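Local coordinates for p800 reaction center core protein (Heliobacterium modesticaldum, PDB 5V8K) that forms the homodimeric core of a type I photosynthetic reaction centre, holding the bacteriochlorophylls of antenna and electron transfer and binding a 4Fe-4S cluster, at residues 356-360 with 474-478; 339-344 with 465-471; 331-336 with 379-384. All coordinates share one frame; numbering follows the deposited sequence.

Contact 1: 356-360 with 474-478; sequences MTYIN and YNDIY. With GBF (Bacteriochlorophyll g), chain X.
Tyr-474 and Tyr-358 meet across this contact and illustrate how one tyrosine can pack with its ring and bond with its tip. With chi1 at -47°, the Tyr-474 side chain leans beside its own backbone N and sends the ring toward the loop 356-360. Its CB comes first, lying over a face of the Tyr-358 ring. Its CG follows, 3.4 Å from Tyr-358 CD1, which stands above the Tyr-474 ring but is displaced toward its rim. The two planes are inclined by 38°, so the pair is neither a stack nor edge-to-face. Farther out, Tyr-474 CD1 touches Tyr-358 CB at 3.7 Å, and CE1 skirts the peptide of Met-356. The phenol ends on the carbonyl of Met-356: Tyr-474 OH donates to Met-356 O over 2.7 Å, with that oxygen at the ring's edge, while the hydroxyl itself stands 40° out of the carbonyl plane.

The N-H of the same peptide, on Thr-357, points the other way: Thr-357 N donates to O1D of the bacteriochlorophyll g at 2.9 Å, nearly straight. A single peptide group thus takes a tyrosine at its C=O and a pigment ester at its N-H. Ile-477 adds apolar cover, its CD1 lying 3.7 Å from Tyr-358 CB, and its CG2 brushes the amide of Asn-360. The phenol oxygen of Tyr-358 turns inward instead, hydrogen-bonded to Asp-343 and Trp-463.

The loop 356-360 runs between two helices. Helix 475-488, which starts just after Tyr-474, lies against the loop on one side; helix 311-344 lies on the inner side, where His-338 bonds to Thr-357 O and Met-356 packs on Ile-341.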
# COMPACT_ATOMS: atom_id res chain seq x y z
N MET A 356 -21.66 -14.80 -17.74
CA MET A 356 -20.87 -15.79 -17.04
C MET A 356 -21.74 -16.55 -16.04
O MET A 356 -22.74 -16.04 -15.53
CB MET A 356 -19.71 -15.11 -16.37
CG MET A 356 -18.76 -14.44 -17.37
SD MET A 356 -17.52 -13.49 -16.49
CE MET A 356 -16.77 -14.77 -15.50
N THR A 357 -21.41 -17.81 -15.83
CA THR A 357 -22.04 -18.60 -14.78
C THR A 357 -21.37 -18.32 -13.45
O THR A 357 -20.15 -18.15 -13.37
CB THR A 357 -21.95 -20.09 -15.12
OG1 THR A 357 -22.75 -20.34 -16.29
CG2 THR A 357 -22.51 -20.93 -14.00
N TYR A 358 -22.18 -18.25 -12.39
CA TYR A 358 -21.68 -18.15 -11.03
C TYR A 358 -21.22 -19.51 -10.54
O TYR A 358 -21.92 -20.51 -10.75
CB TYR A 358 -22.77 -17.64 -10.08
CG TYR A 358 -22.26 -16.67 -9.03
CD1 TYR A 358 -21.97 -15.36 -9.36
CD2 TYR A 358 -22.07 -17.05 -7.70
CE1 TYR A 358 -21.54 -14.45 -8.42
CE2 TYR A 358 -21.64 -16.14 -6.74
CZ TYR A 358 -21.37 -14.85 -7.12
OH TYR A 358 -20.93 -13.94 -6.20
N ILE A 359 -20.04 -19.57 -9.95
CA ILE A 359 -19.56 -20.81 -9.36
C ILE A 359 -20.18 -20.95 -7.98
O ILE A 359 -20.00 -20.09 -7.11
CB ILE A 359 -18.03 -20.86 -9.30
CG1 ILE A 359 -17.45 -20.82 -10.71
CG2 ILE A 359 -17.59 -22.12 -8.58
CD1 ILE A 359 -15.99 -20.63 -10.75
N ASN A 360 -20.90 -22.04 -7.77
CA ASN A 360 -21.72 -22.25 -6.59
C ASN A 360 -21.43 -23.63 -6.04
O ASN A 360 -21.88 -24.63 -6.61
CB ASN A 360 -23.20 -22.12 -6.91
CG ASN A 360 -24.05 -22.22 -5.68
OD1 ASN A 360 -23.57 -22.02 -4.57
ND2 ASN A 360 -25.33 -22.51 -5.86
N TYR A 474 -27.64 -13.16 -10.16
CA TYR A 474 -27.24 -14.21 -9.23
C TYR A 474 -27.95 -14.11 -7.88
O TYR A 474 -27.54 -14.76 -6.91
CB TYR A 474 -25.71 -14.19 -9.06
CG TYR A 474 -24.99 -14.09 -10.39
CD1 TYR A 474 -25.11 -15.09 -11.35
CD2 TYR A 474 -24.22 -12.98 -10.70
CE1 TYR A 474 -24.46 -15.00 -12.56
CE2 TYR A 474 -23.55 -12.89 -11.91
CZ TYR A 474 -23.68 -13.91 -12.84
OH TYR A 474 -23.04 -13.82 -14.05
N ASN A 475 -29.04 -13.34 -7.81
CA ASN A 475 -29.70 -13.07 -6.54
C ASN A 475 -30.25 -14.34 -5.90
O ASN A 475 -30.25 -14.46 -4.67
CB ASN A 475 -30.81 -12.06 -6.74
CG ASN A 475 -31.43 -11.61 -5.43
OD1 ASN A 475 -32.58 -11.90 -5.14
ND2 ASN A 475 -30.63 -10.96 -4.60
N ASP A 476 -30.70 -15.29 -6.70
CA ASP A 476 -31.24 -16.53 -6.16
C ASP A 476 -30.22 -17.26 -5.30
O ASP A 476 -30.57 -17.89 -4.30
CB ASP A 476 -31.74 -17.43 -7.31
CG ASP A 476 -30.68 -17.68 -8.39
OD1 ASP A 476 -29.83 -16.79 -8.69
OD2 ASP A 476 -30.69 -18.79 -8.99
N ILE A 477 -28.94 -17.19 -5.69
CA ILE A 477 -27.89 -17.90 -4.96
C ILE A 477 -27.67 -17.23 -3.61
O ILE A 477 -27.50 -17.90 -2.58
CB ILE A 477 -26.60 -17.93 -5.80
CG1 ILE A 477 -26.80 -18.83 -7.02
CG2 ILE A 477 -25.42 -18.43 -4.98
CD1 ILE A 477 -25.73 -18.63 -8.11
N TYR A 478 -27.64 -15.90 -3.61
CA TYR A 478 -27.56 -15.15 -2.36
C TYR A 478 -28.73 -15.47 -1.44
O TYR A 478 -28.54 -15.74 -0.25
CB TYR A 478 -27.51 -13.65 -2.66
CG TYR A 478 -27.69 -12.85 -1.42
CD1 TYR A 478 -26.77 -12.91 -0.39
CD2 TYR A 478 -28.82 -12.08 -1.25
CE1 TYR A 478 -26.98 -12.17 0.79
CE2 TYR A 478 -29.01 -11.34 -0.11
CZ TYR A 478 -28.09 -11.39 0.91
OH TYR A 478 -28.30 -10.67 2.06
MG GBF X . -13.88 -18.82 -15.19
CHA GBF X . -16.30 -19.26 -17.68
CHB GBF X . -14.62 -21.83 -14.04
CHC GBF X . -11.05 -18.47 -13.29
CHD GBF X . -12.99 -15.78 -16.91
NA GBF X . -15.11 -20.27 -15.80
C1A GBF X . -16.06 -20.36 -16.73
C2A GBF X . -16.94 -21.59 -16.84
C3A GBF X . -16.57 -22.22 -15.51
C4A GBF X . -15.36 -21.39 -15.10
CMA GBF X . -17.72 -22.11 -14.49
CAA GBF X . -16.72 -22.58 -18.02
CBA GBF X . -15.25 -22.85 -18.26
CGA GBF X . -15.04 -23.83 -19.40
O1A GBF X . -15.98 -24.26 -20.05
O2A GBF X . -13.68 -24.19 -19.78
NB GBF X . -13.00 -20.00 -13.79
C1B GBF X . -13.43 -21.20 -13.42
C2B GBF X . -12.59 -21.66 -12.38
C3B GBF X . -11.60 -20.71 -12.20
C4B GBF X . -11.86 -19.70 -13.13
CMB GBF X . -12.78 -22.93 -11.61
CAB GBF X . -10.49 -20.75 -11.20
CBB GBF X . -10.29 -21.59 -10.19
NC GBF X . -12.40 -17.42 -15.12
C1C GBF X . -11.34 -17.43 -14.31
C2C GBF X . -10.30 -16.38 -14.26
C3C GBF X . -11.00 -15.72 -15.38
C4C GBF X . -12.17 -16.28 -15.80
CMC GBF X . -10.47 -15.62 -12.93
CAC GBF X . -10.54 -14.44 -16.00
CBC GBF X . -9.27 -13.78 -15.53
ND GBF X . -14.32 -17.79 -16.86
C1D GBF X . -14.10 -16.61 -17.41
C2D GBF X . -15.05 -16.04 -18.59
C3D GBF X . -15.79 -17.20 -18.54
C4D GBF X . -15.41 -18.19 -17.60
CMD GBF X . -15.14 -14.80 -19.44
CAD GBF X . -16.83 -17.78 -19.42
OBD GBF X . -17.69 -17.24 -20.20
CBD GBF X . -17.20 -19.10 -18.85
CGD GBF X . -18.63 -19.18 -18.43
O1D GBF X . -19.08 -18.67 -17.41
O2D GBF X . -19.54 -19.93 -19.23
CED GBF X . -20.93 -19.72 -19.01

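Contact 2: 339-344 with 465-471; sequences NTIADI and GSFVAVA. With GB0 (Bacteriochlorophyll g'), chain C.
Thr-340 and Phe-467 touch where a flat group meets a helix, and three such groups organise this contact. The Phe-467 ring receives Thr-340 OG1 obliquely at CD2, while its edge, in plane, meets the tail of the bacteriochlorophyll g', with CE1 3.5 Å from GB0 C13. The amide of Asn-339 works through its edge: Gly-465 O lies within 1° of its plane, 3.0 Å from ND2, while OD1 accepts from Ile-359 N. The carboxylate of Asp-343 is used both in and above its plane. Ser-466 OG donates to OD2 at 2.7 Å along the anti lone pair, whereas Ala-471 N approaches OD1 from 56° above the plane, at 2.8 Å.

Torsions place two of these groups: Asp-343 has CG beside its own N (chi1 -81°), which holds the carboxylate against the loop, and Ser-466 extends OG away from its backbone N to meet it. Since OD2 is also bonded to Tyr-358, three donors grip the buried carboxylate, which would probably favour its ionised form and fix its rotation. Thr-340 OG1 accepts from Phe-467 N over 2.8 Å and itself donates to Ala-336 O, one turn earlier. Apolar contact is lighter: Val-468 CG2 rests 3.6 Å from Asp-343 CB and touches Ile-344 CG1.

The second subunit closes this region, with Leu-526 and Phe-514 of that chain packing on Thr-340 and Val-468. Side chains of the last helical turns bonding to the backbone, and to one serine, of an irregular loop show how a connection that probably lies outside the membrane can be fixed without strands. Here, in a predominantly helical core related to PsaA and PsaB, they fasten the 465-471 loop to the end of helix 311-344, at the dimer interface and beside pigment.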
# COMPACT_ATOMS: atom_id res chain seq x y z
N ASN A 339 -16.14 -15.33 -10.05
CA ASN A 339 -17.41 -14.76 -9.58
C ASN A 339 -17.39 -13.24 -9.52
O ASN A 339 -18.42 -12.61 -9.75
CB ASN A 339 -17.74 -15.32 -8.22
CG ASN A 339 -18.25 -16.71 -8.28
OD1 ASN A 339 -18.51 -17.20 -9.37
ND2 ASN A 339 -18.40 -17.36 -7.12
N THR A 340 -16.25 -12.65 -9.18
CA THR A 340 -16.13 -11.19 -9.12
C THR A 340 -16.30 -10.60 -10.51
O THR A 340 -17.04 -9.62 -10.69
CB THR A 340 -14.77 -10.78 -8.54
OG1 THR A 340 -14.68 -11.17 -7.17
CG2 THR A 340 -14.51 -9.28 -8.59
N ILE A 341 -15.60 -11.18 -11.49
CA ILE A 341 -15.69 -10.74 -12.88
C ILE A 341 -17.12 -10.86 -13.38
O ILE A 341 -17.61 -9.98 -14.08
CB ILE A 341 -14.70 -11.54 -13.75
CG1 ILE A 341 -13.28 -11.06 -13.45
CG2 ILE A 341 -14.98 -11.39 -15.24
CD1 ILE A 341 -12.25 -11.97 -14.11
N ALA A 342 -17.80 -11.95 -13.01
CA ALA A 342 -19.20 -12.16 -13.34
C ALA A 342 -20.11 -11.08 -12.71
O ALA A 342 -20.96 -10.51 -13.39
CB ALA A 342 -19.61 -13.57 -12.89
N ASP A 343 -19.97 -10.82 -11.40
CA ASP A 343 -20.75 -9.78 -10.72
C ASP A 343 -20.48 -8.40 -11.32
O ASP A 343 -21.40 -7.59 -11.45
CB ASP A 343 -20.43 -9.77 -9.22
CG ASP A 343 -21.17 -10.83 -8.43
OD1 ASP A 343 -22.34 -11.12 -8.78
OD2 ASP A 343 -20.57 -11.39 -7.47
N ILE A 344 -19.23 -8.09 -11.64
CA ILE A 344 -18.87 -6.78 -12.15
C ILE A 344 -19.58 -6.51 -13.47
O ILE A 344 -20.15 -5.44 -13.66
CB ILE A 344 -17.35 -6.65 -12.30
CG1 ILE A 344 -16.66 -6.43 -10.92
CG2 ILE A 344 -16.96 -5.48 -13.23
CD1 ILE A 344 -15.12 -6.56 -11.00
N GLY A 465 -18.40 -15.19 -1.51
CA GLY A 465 -18.38 -15.80 -2.82
C GLY A 465 -17.77 -14.94 -3.91
O GLY A 465 -17.50 -15.46 -5.00
N SER A 466 -17.47 -13.68 -3.61
CA SER A 466 -17.15 -12.67 -4.60
C SER A 466 -16.47 -11.53 -3.85
O SER A 466 -16.69 -11.36 -2.65
CB SER A 466 -18.42 -12.20 -5.33
OG SER A 466 -18.14 -11.13 -6.23
N PHE A 467 -15.64 -10.75 -4.56
CA PHE A 467 -15.03 -9.59 -3.93
C PHE A 467 -15.96 -8.37 -3.97
O PHE A 467 -15.73 -7.41 -3.22
CB PHE A 467 -13.67 -9.22 -4.60
CG PHE A 467 -12.65 -10.32 -4.60
CD1 PHE A 467 -12.50 -11.15 -3.51
CD2 PHE A 467 -11.85 -10.53 -5.72
CE1 PHE A 467 -11.56 -12.15 -3.51
CE2 PHE A 467 -10.90 -11.53 -5.73
CZ PHE A 467 -10.76 -12.35 -4.62
N VAL A 468 -16.98 -8.37 -4.82
CA VAL A 468 -17.95 -7.28 -4.89
C VAL A 468 -19.34 -7.79 -4.53
O VAL A 468 -19.51 -8.99 -4.26
CB VAL A 468 -17.96 -6.63 -6.28
CG1 VAL A 468 -16.61 -6.02 -6.57
CG2 VAL A 468 -18.29 -7.63 -7.34
N ALA A 469 -20.32 -6.89 -4.51
CA ALA A 469 -21.70 -7.27 -4.24
C ALA A 469 -22.27 -8.14 -5.34
O ALA A 469 -21.98 -7.96 -6.52
CB ALA A 469 -22.61 -6.03 -4.07
N VAL A 470 -23.09 -9.11 -4.91
CA VAL A 470 -23.79 -10.02 -5.81
C VAL A 470 -24.68 -9.23 -6.76
O VAL A 470 -25.50 -8.41 -6.33
CB VAL A 470 -24.63 -11.01 -5.00
CG1 VAL A 470 -25.40 -11.91 -5.91
CG2 VAL A 470 -23.77 -11.83 -4.06
N ALA A 471 -24.58 -9.53 -8.05
CA ALA A 471 -25.39 -8.84 -9.05
C ALA A 471 -26.76 -9.51 -9.19
O ALA A 471 -26.97 -10.65 -8.79
CB ALA A 471 -24.66 -8.81 -10.39
C1 GB0 C . -3.62 -6.72 3.24
C2 GB0 C . -4.95 -7.43 3.19
C3 GB0 C . -5.87 -6.95 2.39
C4 GB0 C . -5.65 -5.74 1.56
C5 GB0 C . -7.17 -7.66 2.37
C6 GB0 C . -7.51 -8.04 0.95
NB GB0 C . -6.32 2.33 0.94
ND GB0 C . -8.87 0.78 3.54
C10 GB0 C . -10.32 -10.68 1.19
C11 GB0 C . -10.34 -11.92 0.32
C12 GB0 C . -11.78 -12.31 0.04
C13 GB0 C . -12.07 -13.57 -0.32
C14 GB0 C . -11.01 -14.61 -0.41
C15 GB0 C . -13.47 -13.99 -0.67
C1A GB0 C . -6.17 -0.72 3.84
C1B GB0 C . -4.99 2.22 0.96
C1C GB0 C . -9.18 3.45 0.70
C1D GB0 C . -10.09 0.97 3.96
C2A GB0 C . -4.83 -1.20 4.36
C2B GB0 C . -4.48 3.12 0.04
C2C GB0 C . -10.41 4.12 0.19
C2D GB0 C . -10.77 0.11 5.10
C3A GB0 C . -3.92 -0.10 3.87
C3B GB0 C . -5.53 3.79 -0.55
C3C GB0 C . -11.15 3.49 1.31
C3D GB0 C . -9.59 -0.62 5.20
C4A GB0 C . -4.85 0.53 2.88
C4B GB0 C . -6.68 3.31 0.07
C4C GB0 C . -10.41 2.71 2.17
C4D GB0 C . -8.50 -0.26 4.36
C7 GB0 C . -8.85 -8.73 0.98
C8 GB0 C . -8.95 -10.05 1.16
C9 GB0 C . -7.72 -10.88 1.39
CAA GB0 C . -4.43 -2.56 3.82
CAB GB0 C . -5.27 4.80 -1.62
CAC GB0 C . -12.59 3.64 1.57
CAD GB0 C . -9.16 -1.75 6.03
CBA GB0 C . -3.16 -3.08 4.49
CBB GB0 C . -6.08 5.71 -2.05
CBC GB0 C . -13.50 4.48 0.70
CBD GB0 C . -7.74 -2.06 5.67
CED GB0 C . -7.39 -5.80 5.88
CGA GB0 C . -2.81 -4.46 4.01
CGD GB0 C . -7.73 -3.47 5.18
CHA GB0 C . -7.37 -1.04 4.65
CHB GB0 C . -4.32 1.28 1.87
CHC GB0 C . -8.05 3.80 -0.18
CHD GB0 C . -10.94 1.99 3.33
CMA GB0 C . -3.49 0.95 4.92
CMB GB0 C . -3.06 3.30 -0.37
CMC GB0 C . -10.25 5.64 0.31
CMD GB0 C . -12.09 0.10 5.74
NA GB0 C . -6.15 0.42 3.15
NC GB0 C . -9.13 2.67 1.76
O1A GB0 C . -1.75 -4.72 3.46
O1D GB0 C . -8.12 -3.83 4.08
O2A GB0 C . -3.86 -5.47 3.91
O2D GB0 C . -7.27 -4.42 6.12
OBD GB0 C . -9.68 -2.41 6.99
MG GB0 C . -7.49 1.71 2.47

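Contact 3: 331-336 with 379-384; sequences VSYGIA and FVAAHA. With GBF (Bacteriochlorophyll g), chain Z.
Ser-332 and Val-380 mark the tight centre where two membrane helices meet, their CA atoms only 4.6 Å apart. The short axes approach to 8.4 Å with their directions 140° apart, a closeness that small residues permit. Ser-332 CB sits 3.4 Å from Val-380 O and also against CB of His-383, and its OG lies over Ala-384 CA. That hydroxyl is satisfied within its own helix, by Pro-328 O, so toward Ala-384 it serves only as packing. On one flank Ala-336 and Ile-335 each touch a methyl of Val-380; beyond them, Val-331 CG1 meets the edge of the Phe-379 ring, 3.7 Å from CE2.

The other flank has one close contact and a water. Tyr-333 starts away from the neighbouring helix, yet its ring swings back so that CE1 lies beside Ala-384 CB. Its OH donates to a water at 2.6 Å, and the same water donates to Ala-384 O, bridging side chain and backbone where direct packing ends.

His-383 packs its CB on Ser-332, while its ring reaches a pigment. NE2 binds the magnesium of the bacteriochlorophyll g at 2.5 Å, while ND1 donates to Phe-379 O at 2.7 Å, almost in the imidazole plane (4° out of it). Two opposed bonds thus set the ring's rotation, and a face of the Phe-379 ring lies against CE1 of His-383. Chemically, the carbonyl requires the proton on ND1 and leaves the NE2 lone pair for the metal; it would probably also make that nitrogen a somewhat stronger ligand.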
# COMPACT_ATOMS: atom_id res chain seq x y z
N VAL A 331 -7.96 -22.43 -5.27
CA VAL A 331 -9.38 -22.73 -5.37
C VAL A 331 -10.23 -21.54 -4.90
O VAL A 331 -11.15 -21.11 -5.61
CB VAL A 331 -9.70 -24.00 -4.55
CG1 VAL A 331 -11.15 -24.17 -4.36
CG2 VAL A 331 -9.14 -25.26 -5.25
N SER A 332 -9.91 -20.97 -3.72
CA SER A 332 -10.72 -19.91 -3.12
C SER A 332 -10.59 -18.61 -3.92
O SER A 332 -11.59 -18.07 -4.39
CB SER A 332 -10.33 -19.70 -1.65
OG SER A 332 -8.99 -19.25 -1.48
N TYR A 333 -9.36 -18.13 -4.15
CA TYR A 333 -9.19 -16.86 -4.84
C TYR A 333 -9.50 -16.99 -6.33
O TYR A 333 -9.96 -16.03 -6.95
CB TYR A 333 -7.78 -16.31 -4.58
CG TYR A 333 -7.60 -15.78 -3.15
CD1 TYR A 333 -7.44 -16.64 -2.08
CD2 TYR A 333 -7.62 -14.42 -2.89
CE1 TYR A 333 -7.31 -16.16 -0.77
CE2 TYR A 333 -7.48 -13.93 -1.57
CZ TYR A 333 -7.33 -14.81 -0.54
OH TYR A 333 -7.21 -14.37 0.74
N GLY A 334 -9.26 -18.15 -6.92
CA GLY A 334 -9.64 -18.32 -8.31
C GLY A 334 -11.14 -18.32 -8.51
O GLY A 334 -11.67 -17.65 -9.40
N ILE A 335 -11.86 -19.08 -7.68
CA ILE A 335 -13.32 -19.05 -7.75
C ILE A 335 -13.84 -17.64 -7.51
O ILE A 335 -14.73 -17.16 -8.23
CB ILE A 335 -13.94 -20.05 -6.76
CG1 ILE A 335 -13.80 -21.48 -7.28
CG2 ILE A 335 -15.44 -19.76 -6.58
CD1 ILE A 335 -14.17 -22.50 -6.24
N ALA A 336 -13.33 -16.98 -6.45
CA ALA A 336 -13.90 -15.69 -6.08
C ALA A 336 -13.57 -14.64 -7.12
O ALA A 336 -14.33 -13.69 -7.28
CB ALA A 336 -13.41 -15.24 -4.70
N PHE A 379 -17.61 -21.90 1.65
CA PHE A 379 -16.60 -22.69 0.94
C PHE A 379 -15.38 -21.84 0.59
O PHE A 379 -14.25 -22.20 0.93
CB PHE A 379 -17.20 -23.34 -0.32
CG PHE A 379 -16.20 -24.18 -1.11
CD1 PHE A 379 -16.03 -25.53 -0.82
CD2 PHE A 379 -15.42 -23.62 -2.11
CE1 PHE A 379 -15.11 -26.32 -1.53
CE2 PHE A 379 -14.50 -24.40 -2.83
CZ PHE A 379 -14.34 -25.75 -2.53
N VAL A 380 -15.60 -20.68 -0.04
CA VAL A 380 -14.48 -19.81 -0.41
C VAL A 380 -13.76 -19.29 0.84
O VAL A 380 -12.53 -19.31 0.92
CB VAL A 380 -14.96 -18.67 -1.31
CG1 VAL A 380 -13.85 -17.59 -1.54
CG2 VAL A 380 -15.46 -19.21 -2.61
N ALA A 381 -14.52 -18.81 1.84
CA ALA A 381 -13.88 -18.18 2.98
C ALA A 381 -13.03 -19.17 3.76
O ALA A 381 -11.91 -18.86 4.18
CB ALA A 381 -14.94 -17.56 3.90
N ALA A 382 -13.54 -20.38 3.96
CA ALA A 382 -12.79 -21.37 4.70
C ALA A 382 -11.53 -21.82 3.94
O ALA A 382 -10.47 -22.02 4.55
CB ALA A 382 -13.69 -22.55 5.02
N HIS A 383 -11.60 -21.96 2.62
CA HIS A 383 -10.38 -22.30 1.89
C HIS A 383 -9.41 -21.14 1.83
O HIS A 383 -8.20 -21.36 1.76
CB HIS A 383 -10.72 -22.83 0.51
CG HIS A 383 -11.32 -24.18 0.55
ND1 HIS A 383 -12.66 -24.39 0.79
CD2 HIS A 383 -10.76 -25.41 0.45
CE1 HIS A 383 -12.91 -25.68 0.81
NE2 HIS A 383 -11.78 -26.33 0.58
N ALA A 384 -9.89 -19.90 1.87
CA ALA A 384 -8.96 -18.78 1.86
C ALA A 384 -8.23 -18.66 3.21
O ALA A 384 -7.03 -18.35 3.26
CB ALA A 384 -9.71 -17.49 1.53
MG GBF Z . -11.04 -28.46 1.56
CHA GBF Z . -13.84 -28.29 3.60
CHB GBF Z . -9.15 -27.20 3.91
CHC GBF Z . -8.37 -29.24 -0.52
CHD GBF Z . -13.17 -30.13 -0.82
NA GBF Z . -11.41 -27.85 3.37
C1A GBF Z . -12.50 -27.90 4.16
C2A GBF Z . -12.46 -27.01 5.36
C3A GBF Z . -10.96 -26.93 5.52
C4A GBF Z . -10.47 -27.33 4.17
CMA GBF Z . -10.54 -25.51 5.91
CAA GBF Z . -13.16 -27.50 6.64
CBA GBF Z . -12.84 -28.96 6.92
CGA GBF Z . -13.74 -29.48 8.01
O1A GBF Z . -14.94 -29.26 8.02
O2A GBF Z . -13.23 -30.50 8.92
NB GBF Z . -9.03 -28.20 1.68
C1B GBF Z . -8.39 -27.68 2.73
C2B GBF Z . -7.02 -27.71 2.52
C3B GBF Z . -6.85 -28.31 1.26
C4B GBF Z . -8.13 -28.59 0.78
CMB GBF Z . -6.01 -27.20 3.51
CAB GBF Z . -5.60 -28.62 0.53
CBB GBF Z . -4.37 -28.55 0.98
NC GBF Z . -10.85 -29.46 -0.20
C1C GBF Z . -9.74 -29.65 -0.90
C2C GBF Z . -9.67 -30.26 -2.25
C3C GBF Z . -11.11 -30.50 -2.18
C4C GBF Z . -11.74 -30.02 -1.06
CMC GBF Z . -9.35 -29.13 -3.20
CAC GBF Z . -11.86 -31.16 -3.28
CBC GBF Z . -11.18 -31.68 -4.53
ND GBF Z . -12.91 -29.17 1.37
C1D GBF Z . -13.72 -29.67 0.44
C2D GBF Z . -15.31 -29.78 0.64
C3D GBF Z . -15.15 -29.18 1.90
C4D GBF Z . -13.84 -28.85 2.33
CMD GBF Z . -16.44 -30.27 -0.20
CAD GBF Z . -16.06 -28.71 2.96
OBD GBF Z . -17.30 -28.88 3.23
CBD GBF Z . -15.24 -28.12 4.06
CGD GBF Z . -15.56 -26.68 4.23
O1D GBF Z . -15.45 -25.85 3.34
O2D GBF Z . -16.05 -26.21 5.49
CED GBF Z . -16.49 -24.85 5.52
C1 GBF Z . -14.15 -31.24 9.71
C2 GBF Z . -13.48 -31.82 10.94
C3 GBF Z . -12.84 -33.00 10.92
C4 GBF Z . -12.74 -33.83 9.68
C5 GBF Z . -12.19 -33.50 12.18
O HOH W 1 -6.10 -16.01 2.48

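All three contacts are largely buried, but their surroundings differ. Contacts 2 and 3 share helix 311-344, contact 2 at its end against a loop, contact 3 in the predicted membrane span against another helix. Contact 1 lies farthest from the centre of the chain and alone includes exposed residues. Chemistry follows place: contact 3 is mainly apolar with one bridging water and a metal ligand, contact 2 depends on side-chain bonds to loop backbone, and contact 1 mixes aromatic packing with backbone bonding. Contacts 1 and 2 are joined by polar links, including Ile-359 N to Asn-339 OD1, whereas contact 3 meets contact 1 through packing and contact 2 through packing and the bond from Thr-340 OG1 to Ala-336 O.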